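Local atomic coordinates of pesticidal crystal protein Cry4Aa (Bacillus thuringiensis, PDB entry 2C9K), a protein that kills mosquito larvae by binding to midgut epithelial cells and promoting their colloid-osmotic lysis, as a pore-forming three-domain delta-endotoxin. Residues Gly249-Gly254 against His469-Ile474; Asn351-Leu356 against Ser431-Phe436. All blocks are in the same frame, centred on the assembly; numbering follows the deposited sequence.

Interaction 1: Gly249-Gly254 against His469-Ile474; sequences GKYPIG and HLTTQI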
ATOM      1  N   GLY A 249      14.562  17.038   5.463  1.00 23.79           N
ATOM      2  CA  GLY A 249      14.549  18.299   4.750  1.00 23.02           C
ATOM      3  C   GLY A 249      13.144  18.623   4.293  1.00 22.70           C
ATOM      4  O   GLY A 249      12.622  19.692   4.598  1.00 22.63           O
ATOM      5  N   LYS A 250      12.534  17.682   3.575  0.50 21.68           N
ATOM      6  CA  LYS A 250      11.185  17.826   3.044  0.50 21.67           C
ATOM      7  C   LYS A 250      10.083  17.874   4.099  0.50 21.99           C
ATOM      8  O   LYS A 250       9.157  18.673   3.989  0.50 20.56           O
ATOM      9  CB  LYS A 250      10.894  16.678   2.086  0.50 23.46           C
ATOM     10  CG  LYS A 250      11.786  16.628   0.855  1.00 26.57           C
ATOM     11  CD  LYS A 250      11.122  17.298  -0.337  1.00 27.97           C
ATOM     12  CE  LYS A 250      11.247  18.813  -0.308  1.00 29.63           C
ATOM     13  NZ  LYS A 250      12.575  19.277  -0.818  1.00 32.15           N
ATOM     14  N   TYR A 251      10.173  17.012   5.108  1.00 23.71           N
ATOM     15  CA  TYR A 251       9.161  16.962   6.170  1.00 25.03           C
ATOM     16  C   TYR A 251       9.741  17.223   7.568  1.00 26.89           C
ATOM     17  O   TYR A 251       9.940  16.299   8.362  1.00 27.90           O
ATOM     18  CB  TYR A 251       8.442  15.609   6.136  1.00 24.65           C
ATOM     19  CG  TYR A 251       7.893  15.252   4.764  1.00 26.04           C
ATOM     20  CD1 TYR A 251       8.706  14.676   3.793  1.00 25.09           C
ATOM     21  CD2 TYR A 251       6.570  15.539   4.423  1.00 26.36           C
ATOM     22  CE1 TYR A 251       8.218  14.398   2.522  1.00 26.25           C
ATOM     23  CE2 TYR A 251       6.072  15.263   3.147  1.00 25.79           C
ATOM     24  CZ  TYR A 251       6.901  14.695   2.205  1.00 26.79           C
ATOM     25  OH  TYR A 251       6.418  14.419   0.943  1.00 28.53           O
ATOM     26  N   PRO A 252       9.989  18.505   7.893  1.00 27.31           N
ATOM     27  CA  PRO A 252      10.544  19.027   9.143  1.00 28.20           C
ATOM     28  C   PRO A 252       9.776  18.719  10.419  1.00 30.97           C
ATOM     29  O   PRO A 252      10.356  18.307  11.429  1.00 31.42           O
ATOM     30  CB  PRO A 252      10.576  20.528   8.901  1.00 27.45           C
ATOM     31  CG  PRO A 252      10.634  20.646   7.439  1.00 27.21           C
ATOM     32  CD  PRO A 252       9.661  19.621   6.997  1.00 26.17           C
ATOM     33  N   ILE A 253       8.467  18.927  10.369  1.00 33.09           N
ATOM     34  CA  ILE A 253       7.625  18.745  11.542  1.00 34.36           C
ATOM     35  C   ILE A 253       6.715  17.513  11.624  1.00 34.38           C
ATOM     36  O   ILE A 253       5.857  17.453  12.503  1.00 37.30           O
ATOM     37  CB  ILE A 253       6.754  19.998  11.732  1.00 35.11           C
ATOM     38  CG1 ILE A 253       5.707  20.076  10.616  1.00 36.01           C
ATOM     39  CG2 ILE A 253       7.634  21.243  11.672  1.00 34.33           C
ATOM     40  CD1 ILE A 253       4.779  21.264  10.719  1.00 37.64           C
ATOM     41  N   GLY A 254       6.887  16.534  10.746  1.00 32.18           N
ATOM     42  CA  GLY A 254       6.019  15.369  10.820  1.00 31.15           C
ATOM     43  C   GLY A 254       5.098  15.288   9.619  1.00 30.33           C
ATOM     44  O   GLY A 254       4.886  16.286   8.932  1.00 30.67           O
ATOM     45  N   HIS A 469      -1.287  20.619  12.718  1.00 23.69           N
ATOM     46  CA  HIS A 469      -0.059  20.465  13.492  1.00 23.02           C
ATOM     47  C   HIS A 469       1.030  19.653  12.816  1.00 24.13           C
ATOM     48  O   HIS A 469       1.947  19.165  13.482  1.00 28.51           O
ATOM     49  CB  HIS A 469      -0.374  19.833  14.848  1.00 21.01           C
ATOM     50  CG  HIS A 469      -0.786  18.395  14.762  1.00 22.16           C
ATOM     51  ND1 HIS A 469      -1.898  17.979  14.064  1.00 23.22           N
ATOM     52  CD2 HIS A 469      -0.217  17.275  15.264  1.00 22.90           C
ATOM     53  CE1 HIS A 469      -1.996  16.664  14.137  1.00 23.00           C
ATOM     54  NE2 HIS A 469      -0.988  16.212  14.858  1.00 23.28           N
ATOM     55  N   LEU A 470       0.929  19.487  11.506  1.00 22.41           N
ATOM     56  CA  LEU A 470       1.932  18.743  10.764  1.00 21.28           C
ATOM     57  C   LEU A 470       1.586  18.746   9.276  1.00 22.34           C
ATOM     58  O   LEU A 470       0.512  19.188   8.882  1.00 22.97           O
ATOM     59  CB  LEU A 470       2.033  17.310  11.297  1.00 20.34           C
ATOM     60  CG  LEU A 470       1.087  16.229  10.769  1.00 22.81           C
ATOM     61  CD1 LEU A 470       1.391  14.927  11.477  1.00 21.98           C
ATOM     62  CD2 LEU A 470      -0.359  16.629  10.976  1.00 24.61           C
ATOM     63  N   THR A 471       2.501  18.267   8.448  1.00 23.77           N
ATOM     64  CA  THR A 471       2.265  18.238   7.015  1.00 24.97           C
ATOM     65  C   THR A 471       1.290  17.138   6.657  1.00 26.78           C
ATOM     66  O   THR A 471       1.472  15.980   7.037  1.00 29.34           O
ATOM     67  CB  THR A 471       3.574  18.014   6.237  1.00 24.33           C
ATOM     68  OG1 THR A 471       4.415  19.166   6.384  1.00 26.14           O
ATOM     69  CG2 THR A 471       3.290  17.780   4.759  1.00 23.29           C
ATOM     70  N   THR A 472       0.245  17.510   5.930  1.00 26.96           N
ATOM     71  CA  THR A 472      -0.755  16.552   5.501  1.00 26.20           C
ATOM     72  C   THR A 472      -0.446  16.178   4.067  1.00 26.38           C
ATOM     73  O   THR A 472      -0.238  17.040   3.216  1.00 26.50           O
ATOM     74  CB  THR A 472      -2.163  17.140   5.581  1.00 25.86           C
ATOM     75  OG1 THR A 472      -2.443  17.498   6.936  1.00 26.24           O
ATOM     76  CG2 THR A 472      -3.195  16.126   5.119  1.00 26.35           C
ATOM     77  N   GLN A 473      -0.410  14.880   3.814  1.00 27.04           N
ATOM     78  CA  GLN A 473      -0.114  14.354   2.492  1.00 27.02           C
ATOM     79  C   GLN A 473      -1.397  13.744   1.941  1.00 26.49           C
ATOM     80  O   GLN A 473      -1.886  12.754   2.480  1.00 28.20           O
ATOM     81  CB  GLN A 473       0.971  13.284   2.626  1.00 27.72           C
ATOM     82  CG  GLN A 473       1.777  12.994   1.378  1.00 29.69           C
ATOM     83  CD  GLN A 473       2.994  12.140   1.683  1.00 29.98           C
ATOM     84  OE1 GLN A 473       2.874  10.976   2.059  1.00 28.59           O
ATOM     85  NE2 GLN A 473       4.177  12.726   1.537  1.00 31.49           N
ATOM     86  N   ILE A 474      -1.952  14.344   0.889  1.00 24.71           N
ATOM     87  CA  ILE A 474      -3.176  13.835   0.272  1.00 22.27           C
ATOM     88  C   ILE A 474      -2.929  13.375  -1.159  1.00 22.07           C
ATOM     89  O   ILE A 474      -2.787  14.201  -2.072  1.00 20.98           O
ATOM     90  CB  ILE A 474      -4.295  14.898   0.223  1.00 23.09           C
ATOM     91  CG1 ILE A 474      -4.697  15.318   1.641  1.00 24.32           C
ATOM     92  CG2 ILE A 474      -5.511  14.324  -0.497  1.00 21.81           C
ATOM     93  CD1 ILE A 474      -5.850  16.301   1.684  1.00 24.35           C
TER
HETATM   94  O   HOH W   1       6.887  18.234   8.209  1.00 34.95           O

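Interaction 2: Asn351-Leu356 against Ser431-Phe436; sequences NIYIFL and SHILSF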
ATOM      1  N   ASN A 351     -17.664   5.252   7.510  1.00 39.31           N
ATOM      2  CA  ASN A 351     -16.942   4.787   8.687  1.00 38.00           C
ATOM      3  C   ASN A 351     -17.405   3.403   9.156  1.00 36.09           C
ATOM      4  O   ASN A 351     -17.296   3.063  10.339  1.00 35.76           O
ATOM      5  CB  ASN A 351     -17.060   5.815   9.810  1.00 39.01           C
ATOM      6  CG  ASN A 351     -16.332   7.110   9.484  1.00 40.99           C
ATOM      7  OD1 ASN A 351     -15.128   7.105   9.201  1.00 39.71           O
ATOM      8  ND2 ASN A 351     -17.059   8.225   9.520  1.00 40.10           N
ATOM      9  N   ILE A 352     -17.927   2.623   8.209  1.00 32.79           N
ATOM     10  CA  ILE A 352     -18.372   1.253   8.452  1.00 30.16           C
ATOM     11  C   ILE A 352     -17.695   0.400   7.366  1.00 29.42           C
ATOM     12  O   ILE A 352     -18.059   0.455   6.188  1.00 27.94           O
ATOM     13  CB  ILE A 352     -19.915   1.110   8.364  1.00 28.80           C
ATOM     14  CG1 ILE A 352     -20.568   1.528   9.690  1.00 27.21           C
ATOM     15  CG2 ILE A 352     -20.287  -0.332   8.047  1.00 27.70           C
ATOM     16  CD1 ILE A 352     -20.601   3.007   9.931  1.00 27.59           C
ATOM     17  N   TYR A 353     -16.703  -0.388   7.774  1.00 27.83           N
ATOM     18  CA  TYR A 353     -15.953  -1.197   6.830  1.00 25.86           C
ATOM     19  C   TYR A 353     -15.921  -2.694   7.086  1.00 24.55           C
ATOM     20  O   TYR A 353     -16.141  -3.165   8.202  1.00 24.78           O
ATOM     21  CB  TYR A 353     -14.516  -0.686   6.769  1.00 26.35           C
ATOM     22  CG  TYR A 353     -14.403   0.817   6.844  1.00 28.23           C
ATOM     23  CD1 TYR A 353     -14.037   1.450   8.031  1.00 28.18           C
ATOM     24  CD2 TYR A 353     -14.682   1.612   5.733  1.00 29.42           C
ATOM     25  CE1 TYR A 353     -13.955   2.838   8.109  1.00 30.02           C
ATOM     26  CE2 TYR A 353     -14.603   3.002   5.800  1.00 30.19           C
ATOM     27  CZ  TYR A 353     -14.241   3.608   6.991  1.00 30.06           C
ATOM     28  OH  TYR A 353     -14.197   4.983   7.069  1.00 30.86           O
ATOM     29  N   ILE A 354     -15.631  -3.434   6.024  1.00 23.07           N
ATOM     30  CA  ILE A 354     -15.515  -4.882   6.095  1.00 23.67           C
ATOM     31  C   ILE A 354     -14.009  -5.146   6.226  1.00 23.67           C
ATOM     32  O   ILE A 354     -13.241  -4.780   5.341  1.00 23.28           O
ATOM     33  CB  ILE A 354     -16.089  -5.540   4.810  1.00 23.27           C
ATOM     34  CG1 ILE A 354     -17.578  -5.206   4.686  1.00 23.22           C
ATOM     35  CG2 ILE A 354     -15.931  -7.044   4.861  1.00 22.74           C
ATOM     36  CD1 ILE A 354     -18.201  -5.607   3.361  1.00 21.93           C
ATOM     37  N   PHE A 355     -13.587  -5.755   7.334  1.00 23.03           N
ATOM     38  CA  PHE A 355     -12.167  -6.009   7.550  1.00 22.43           C
ATOM     39  C   PHE A 355     -11.810  -7.487   7.547  1.00 23.13           C
ATOM     40  O   PHE A 355     -10.635  -7.854   7.606  1.00 22.84           O
ATOM     41  CB  PHE A 355     -11.719  -5.375   8.864  1.00 22.05           C
ATOM     42  CG  PHE A 355     -12.257  -6.062  10.085  1.00 22.67           C
ATOM     43  CD1 PHE A 355     -11.734  -7.286  10.502  1.00 23.94           C
ATOM     44  CD2 PHE A 355     -13.269  -5.485  10.832  1.00 23.11           C
ATOM     45  CE1 PHE A 355     -12.211  -7.924  11.652  1.00 23.27           C
ATOM     46  CE2 PHE A 355     -13.756  -6.112  11.982  1.00 24.27           C
ATOM     47  CZ  PHE A 355     -13.223  -7.336  12.392  1.00 23.12           C
ATOM     48  N   LEU A 356     -12.830  -8.332   7.488  1.00 23.46           N
ATOM     49  CA  LEU A 356     -12.636  -9.773   7.458  1.00 24.12           C
ATOM     50  C   LEU A 356     -13.944 -10.423   7.045  1.00 26.08           C
ATOM     51  O   LEU A 356     -15.015  -9.991   7.472  1.00 26.70           O
ATOM     52  CB  LEU A 356     -12.240 -10.293   8.842  1.00 22.76           C
ATOM     53  CG  LEU A 356     -11.967 -11.798   8.969  1.00 22.48           C
ATOM     54  CD1 LEU A 356     -10.686 -12.163   8.225  1.00 23.00           C
ATOM     55  CD2 LEU A 356     -11.829 -12.166  10.424  1.00 21.92           C
ATOM     56  N   SER A 431      -5.704  -3.803   9.243  1.00 21.34           N
ATOM     57  CA  SER A 431      -4.871  -3.043   8.314  1.00 20.55           C
ATOM     58  C   SER A 431      -5.494  -2.796   6.945  1.00 20.98           C
ATOM     59  O   SER A 431      -5.051  -1.905   6.207  1.00 21.39           O
ATOM     60  CB  SER A 431      -3.546  -3.759   8.114  1.00 21.07           C
ATOM     61  OG  SER A 431      -3.768  -5.021   7.512  1.00 20.46           O
ATOM     62  N   HIS A 432      -6.505  -3.584   6.590  1.00 19.56           N
ATOM     63  CA  HIS A 432      -7.147  -3.411   5.294  1.00 20.03           C
ATOM     64  C   HIS A 432      -8.653  -3.539   5.399  1.00 18.42           C
ATOM     65  O   HIS A 432      -9.160  -4.146   6.334  1.00 18.45           O
ATOM     66  CB  HIS A 432      -6.624  -4.444   4.286  1.00 21.50           C
ATOM     67  CG  HIS A 432      -5.206  -4.217   3.850  1.00 22.68           C
ATOM     68  ND1 HIS A 432      -4.126  -4.417   4.684  1.00 22.15           N
ATOM     69  CD2 HIS A 432      -4.692  -3.842   2.653  1.00 22.78           C
ATOM     70  CE1 HIS A 432      -3.010  -4.178   4.019  1.00 22.10           C
ATOM     71  NE2 HIS A 432      -3.325  -3.829   2.785  1.00 22.48           N
ATOM     72  N   ILE A 433      -9.356  -2.952   4.435  1.00 18.14           N
ATOM     73  CA  ILE A 433     -10.815  -2.999   4.369  1.00 17.44           C
ATOM     74  C   ILE A 433     -11.226  -3.441   2.962  1.00 17.04           C
ATOM     75  O   ILE A 433     -10.533  -3.139   1.983  1.00 18.08           O
ATOM     76  CB  ILE A 433     -11.453  -1.610   4.629  1.00 17.37           C
ATOM     77  CG1 ILE A 433     -11.129  -0.664   3.464  1.00 15.24           C
ATOM     78  CG2 ILE A 433     -10.977  -1.052   5.976  1.00 11.74           C
ATOM     79  CD1 ILE A 433     -11.867   0.654   3.530  1.00 17.44           C
ATOM     80  N   LEU A 434     -12.349  -4.140   2.851  1.00 15.89           N
ATOM     81  CA  LEU A 434     -12.809  -4.604   1.544  1.00 16.36           C
ATOM     82  C   LEU A 434     -13.111  -3.402   0.659  1.00 15.00           C
ATOM     83  O   LEU A 434     -13.664  -2.413   1.126  1.00 18.55           O
ATOM     84  CB  LEU A 434     -14.068  -5.470   1.679  1.00 17.24           C
ATOM     85  CG  LEU A 434     -14.432  -6.117   0.339  1.00 18.65           C
ATOM     86  CD1 LEU A 434     -13.374  -7.150  -0.010  1.00 20.34           C
ATOM     87  CD2 LEU A 434     -15.804  -6.757   0.403  1.00 20.79           C
ATOM     88  N   SER A 435     -12.769  -3.472  -0.618  0.50 12.72           N
ATOM     89  CA  SER A 435     -13.034  -2.331  -1.476  0.50 11.52           C
ATOM     90  C   SER A 435     -13.777  -2.672  -2.753  0.50 12.59           C
ATOM     91  O   SER A 435     -14.345  -1.792  -3.388  0.50 11.43           O
ATOM     92  CB  SER A 435     -11.722  -1.629  -1.828  0.50  9.46           C
ATOM     93  OG  SER A 435     -10.901  -2.454  -2.628  0.50  5.90           O
ATOM     94  N   PHE A 436     -13.793  -3.950  -3.112  1.00 16.45           N
ATOM     95  CA  PHE A 436     -14.431  -4.383  -4.355  1.00 19.75           C
ATOM     96  C   PHE A 436     -14.378  -5.911  -4.509  1.00 20.52           C
ATOM     97  O   PHE A 436     -13.519  -6.574  -3.921  1.00 19.27           O
ATOM     98  CB  PHE A 436     -13.671  -3.759  -5.526  1.00 21.63           C
ATOM     99  CG  PHE A 436     -14.502  -3.517  -6.748  1.00 23.68           C
ATOM    100  CD1 PHE A 436     -15.377  -2.432  -6.804  1.00 23.00           C
ATOM    101  CD2 PHE A 436     -14.361  -4.329  -7.870  1.00 23.41           C
ATOM    102  CE1 PHE A 436     -16.093  -2.155  -7.960  1.00 25.29           C
ATOM    103  CE2 PHE A 436     -15.077  -4.059  -9.037  1.00 24.64           C
ATOM    104  CZ  PHE A 436     -15.944  -2.967  -9.081  1.00 23.62           C
TER
HETATM  105  O   HOH W   2     -15.430  -1.952   3.499  1.00 23.74           O
HETATM  106  O   HOH W   3      -8.370  -6.772   6.900  1.00 21.91           O

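Interaction 1: Gly249-Gly254 against His469-Ile474
A loop-to-strand contact, with one backbone hydrogen bond and a bridging water, joins Y251, I253 and G254 to L470, T471 and Q473 where the chain leaves the helical N-terminal domain and meets the C-terminal beta domain. T471 N donates to G254 O at 3.1 Å, with an N-H...O angle of 149°. The same oxygen accepts from a water that also accepts from I253 N and lies 3.2 Å from T471 OG1; two donors therefore grip G254 O, the T471 amide and the water. Positive phi (112°) suits glycine here, since a beta carbon at these backbone angles would collide with the carbonyl oxygen of I253. I253 lays CD1 over L470 CA, 3.8 Å away. With CG2 of T471 anti to the backbone N, this methyl reaches the edge of the Y251 ring, 4.0 Å from CD2. The extended Q473 side chain brings its amide nearly perpendicular to that ring, the planes 89° apart. Y251 OH and Q473 NE2 both hydrogen-bond to E606 OE1, which ties the two side chains to strand 600-609. R522 makes a cation-pi contact with the Y251 ring, while strand 471-475 pairs in parallel with strand 255-256 and antiparallel with strand 600-609.

Interaction 2: Asn351-Leu356 against Ser431-Phe436
Y353 and I354 pack against I433 and L434 where two strands of different sheets cross in the middle domain; the axes of 353-356 and 432-436 come within 4.6 Å, with 116° between their N-to-C directions. The dense part centres on I354. Its carbonyl oxygen accepts from L434 N at 2.7 Å, with an N-H...O angle of 159°, and a CA-H...O contact from I433 CA reaches the same oxygen. Beside this bond the I354 and L434 side chains lie alongside each other with a common direction: CB meets CB at 3.7 Å, and CD1 of I354 reaches CD2 of L434 at 4.0 Å. I433 approaches Y353 obliquely, using both branches. CG2, anti to the carbonyl carbon, touches Y353 CB at 3.6 Å, whereas CG1, flanked by the backbone N and the carbonyl carbon (chi1 68°), carries CD1 to Y353 CD2 at 3.7 Å. Strand 353-362 belongs to one four-stranded antiparallel sheet and strand 432-440 to a separate three-stranded one, as expected for the beta-prism middle domain of three-domain Cry toxins; W295, from a third sheet, touches both Y353 and I433. F355 and L356 form a classic beta bulge opposite F379. On either side of the direct bond the contact is looser, and water enters the backbone pairing. One water accepts from I354 N and donates to L434 O; another lies 2.8 Å from H432 O and close to F355 O. The F355 and H432 rings lead away from the opposite segment. H432 is buried, its ND1 donating to S431 OG in the imidazole plane and its NE2 bonded to R261. Toward solvent, the partly exposed Y353 donates its hydroxyl to OD1 of the exposed N351 from above the amide plane.

In the fold
The two contacts do not touch: their centres lie 27 Å apart and their nearest atoms about 15 Å. In sequence, both segments of interaction 2 fall between those of interaction 1. Interaction 2 is internal to the middle beta domain, since both its segments belong to strands of that domain's sheets, whereas interaction 1 joins the loop after helix 222-240 to strand 471-475. The 214 residues between 249-254 and 469-474 contain 87 strand residues and only 8 helical ones. R261 and E262, which bond to H432 and S435 of interaction 2, follow soon after strand 255-256, the parallel partner of 471-475 in interaction 1.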